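Local coordinates for phenazine biosynthesis protein PhzF family (Enterococcus faecalis, PDB 1S7J) that probably acts as an isomerase of the PhzF family, whose fold resembles that of diaminopimelate epimerase, at residues 78-83 / 250-255. Numbering follows the deposited sequence.
Sequences TAFVLF and AKLFAK
The ring of F80 reaches from helix 72-85 onto strand 243-259, packing the helix against the strand within one lobe of the diaminopimelate epimerase-like fold. The contact is apolar and small, burying 158 Å² over both sides, and it lies near the surface, away from the predicted active-site residue E46. The bond from CA to CB of F80 points toward the strand, and CG, anti to the backbone N (chi1 168°), carries the ring out to A250 and L252. The methyl of A250 sits over one face of this ring in a CH-pi contact, its CB 3.9 Å from the ring centroid and 28° off the normal. That offset places the methyl nearer one side of the ring, with A250 CB 3.5 Å from F80 CD1. Farther out, the end of the ring meets L252, whose backbone N approaches F80 CZ obliquely at 4.1 Å. The next helix residue, V81, packs on V8 of strand 2-10 and on V23 and V25 of strand 19-25; on the strand side, L252 also touches Y6 of strand 2-10. The longer apolar approach runs from F80 CE2 to L252 CB, at 4.3 Å.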
ATOM      1  N   THR A  78      -8.967   5.599   4.734  1.00 11.71           N
ATOM      2  CA  THR A  78      -9.997   6.631   4.610  1.00 14.80           C
ATOM      3  C   THR A  78     -11.353   6.006   4.390  1.00 18.89           C
ATOM      4  O   THR A  78     -12.368   6.541   4.827  1.00 20.48           O
ATOM      5  CB  THR A  78      -9.720   7.550   3.466  1.00 13.57           C
ATOM      6  OG1 THR A  78      -8.473   8.201   3.664  1.00 16.54           O
ATOM      7  CG2 THR A  78     -10.800   8.602   3.356  1.00 17.18           C
ATOM      8  N   ALA A  79     -11.376   4.904   3.654  1.00 20.27           N
ATOM      9  CA  ALA A  79     -12.598   4.194   3.371  1.00 19.80           C
ATOM     10  C   ALA A  79     -13.110   3.593   4.677  1.00 21.16           C
ATOM     11  O   ALA A  79     -14.291   3.737   5.030  1.00 15.73           O
ATOM     12  CB  ALA A  79     -12.333   3.080   2.349  1.00 22.44           C
ATOM     13  N   PHE A  80     -12.214   2.904   5.370  1.00 18.35           N
ATOM     14  CA  PHE A  80     -12.507   2.268   6.633  1.00 19.72           C
ATOM     15  C   PHE A  80     -13.207   3.198   7.616  1.00 21.30           C
ATOM     16  O   PHE A  80     -14.201   2.820   8.217  1.00 21.19           O
ATOM     17  CB  PHE A  80     -11.216   1.719   7.243  1.00 20.27           C
ATOM     18  CG  PHE A  80     -11.341   1.287   8.680  1.00 21.07           C
ATOM     19  CD1 PHE A  80     -11.784   0.020   9.003  1.00 17.38           C
ATOM     20  CD2 PHE A  80     -10.979   2.154   9.711  1.00 19.05           C
ATOM     21  CE1 PHE A  80     -11.870  -0.385  10.330  1.00 22.24           C
ATOM     22  CE2 PHE A  80     -11.063   1.760  11.031  1.00 16.34           C
ATOM     23  CZ  PHE A  80     -11.504   0.494  11.344  1.00 20.48           C
ATOM     24  N   VAL A  81     -12.690   4.421   7.783  1.00 18.79           N
ATOM     25  CA  VAL A  81     -13.315   5.343   8.719  1.00 22.89           C
ATOM     26  C   VAL A  81     -14.633   5.923   8.241  1.00 23.99           C
ATOM     27  O   VAL A  81     -15.459   6.326   9.058  1.00 29.22           O
ATOM     28  CB  VAL A  81     -12.365   6.468   9.153  1.00 19.15           C
ATOM     29  CG1 VAL A  81     -10.936   6.041   8.983  1.00 18.12           C
ATOM     30  CG2 VAL A  81     -12.660   7.760   8.469  1.00 20.17           C
ATOM     31  N   LEU A  82     -14.808   6.055   6.919  1.00 22.76           N
ATOM     32  CA  LEU A  82     -16.068   6.568   6.393  1.00 22.43           C
ATOM     33  C   LEU A  82     -17.140   5.492   6.583  1.00 21.95           C
ATOM     34  O   LEU A  82     -18.254   5.781   7.025  1.00 25.77           O
ATOM     35  CB  LEU A  82     -15.940   6.951   4.920  1.00 19.49           C
ATOM     36  CG  LEU A  82     -15.269   8.297   4.638  1.00 22.80           C
ATOM     37  CD1 LEU A  82     -15.047   8.472   3.162  1.00 15.61           C
ATOM     38  CD2 LEU A  82     -16.094   9.445   5.194  1.00 21.01           C
ATOM     39  N   PHE A  83     -16.776   4.256   6.296  1.00 20.66           N
ATOM     40  CA  PHE A  83     -17.687   3.130   6.434  1.00 25.99           C
ATOM     41  C   PHE A  83     -18.103   2.855   7.875  1.00 24.69           C
ATOM     42  O   PHE A  83     -19.255   2.511   8.141  1.00 28.52           O
ATOM     43  CB  PHE A  83     -17.049   1.841   5.879  1.00 24.47           C
ATOM     44  CG  PHE A  83     -17.153   1.692   4.379  1.00 27.77           C
ATOM     45  CD1 PHE A  83     -15.995   1.607   3.591  1.00 29.95           C
ATOM     46  CD2 PHE A  83     -18.399   1.601   3.753  1.00 30.32           C
ATOM     47  CE1 PHE A  83     -16.083   1.430   2.195  1.00 30.48           C
ATOM     48  CE2 PHE A  83     -18.497   1.426   2.362  1.00 28.70           C
ATOM     49  CZ  PHE A  83     -17.336   1.339   1.586  1.00 32.66           C
ATOM     50  N   ALA A 250      -8.617  -3.851   8.582  1.00 21.36           N
ATOM     51  CA  ALA A 250      -8.067  -2.628   9.165  1.00 21.77           C
ATOM     52  C   ALA A 250      -8.350  -2.559  10.662  1.00 18.70           C
ATOM     53  O   ALA A 250      -9.284  -3.198  11.169  1.00 20.19           O
ATOM     54  CB  ALA A 250      -8.620  -1.422   8.479  1.00 23.70           C
ATOM     55  N   LYS A 251      -7.555  -1.758  11.364  1.00 17.61           N
ATOM     56  CA  LYS A 251      -7.704  -1.586  12.815  1.00 19.42           C
ATOM     57  C   LYS A 251      -7.466  -0.170  13.254  1.00 20.84           C
ATOM     58  O   LYS A 251      -6.463   0.445  12.889  1.00 21.51           O
ATOM     59  CB  LYS A 251      -6.750  -2.514  13.564  1.00 27.15           C
ATOM     60  CG  LYS A 251      -7.424  -3.744  14.177  1.00 37.05           C
ATOM     61  CD  LYS A 251      -8.334  -3.364  15.345  1.00 45.16           C
ATOM     62  CE  LYS A 251      -8.946  -4.594  16.019  1.00 51.04           C
ATOM     63  NZ  LYS A 251      -7.917  -5.501  16.602  1.00 59.06           N
ATOM     64  N   LEU A 252      -8.397   0.367  14.029  1.00 16.53           N
ATOM     65  CA  LEU A 252      -8.287   1.721  14.549  1.00 22.50           C
ATOM     66  C   LEU A 252      -7.273   1.704  15.694  1.00 20.29           C
ATOM     67  O   LEU A 252      -7.397   0.908  16.632  1.00 23.32           O
ATOM     68  CB  LEU A 252      -9.629   2.201  15.093  1.00 24.60           C
ATOM     69  CG  LEU A 252     -10.067   3.651  14.877  1.00 29.34           C
ATOM     70  CD1 LEU A 252     -10.606   4.223  16.170  1.00 28.63           C
ATOM     71  CD2 LEU A 252      -8.951   4.489  14.366  1.00 25.00           C
ATOM     72  N   PHE A 253      -6.245   2.518  15.581  1.00 19.06           N
ATOM     73  CA  PHE A 253      -5.247   2.613  16.625  1.00 19.12           C
ATOM     74  C   PHE A 253      -5.672   3.699  17.591  1.00 17.97           C
ATOM     75  O   PHE A 253      -5.636   3.512  18.794  1.00 18.73           O
ATOM     76  CB  PHE A 253      -3.855   2.961  16.046  1.00 19.18           C
ATOM     77  CG  PHE A 253      -2.851   3.323  17.092  1.00 21.54           C
ATOM     78  CD1 PHE A 253      -2.401   2.362  18.012  1.00 25.07           C
ATOM     79  CD2 PHE A 253      -2.400   4.640  17.220  1.00 19.52           C
ATOM     80  CE1 PHE A 253      -1.523   2.713  19.053  1.00 23.20           C
ATOM     81  CE2 PHE A 253      -1.518   5.004  18.257  1.00 23.04           C
ATOM     82  CZ  PHE A 253      -1.082   4.035  19.176  1.00 22.27           C
ATOM     83  N   ALA A 254      -6.060   4.850  17.039  1.00 19.43           N
ATOM     84  CA  ALA A 254      -6.477   5.990  17.831  1.00 19.98           C
ATOM     85  C   ALA A 254      -7.490   6.870  17.120  1.00 16.24           C
ATOM     86  O   ALA A 254      -7.576   6.878  15.897  1.00 18.08           O
ATOM     87  CB  ALA A 254      -5.265   6.826  18.219  1.00 16.00           C
ATOM     88  N   LYS A 255      -8.227   7.628  17.910  1.00 22.29           N
ATOM     89  CA  LYS A 255      -9.255   8.550  17.439  1.00 19.62           C
ATOM     90  C   LYS A 255      -9.130   9.779  18.324  1.00 21.79           C
ATOM     91  O   LYS A 255      -8.965   9.640  19.540  1.00 21.36           O
ATOM     92  CB  LYS A 255     -10.650   7.917  17.651  1.00 23.55           C
ATOM     93  CG  LYS A 255     -11.810   8.844  17.370  1.00 32.34           C
ATOM     94  CD  LYS A 255     -13.073   8.381  18.101  1.00 42.66           C
ATOM     95  CE  LYS A 255     -13.936   9.571  18.515  1.00 52.04           C
ATOM     96  NZ  LYS A 255     -15.222   9.140  19.137  1.00 58.09           N
TER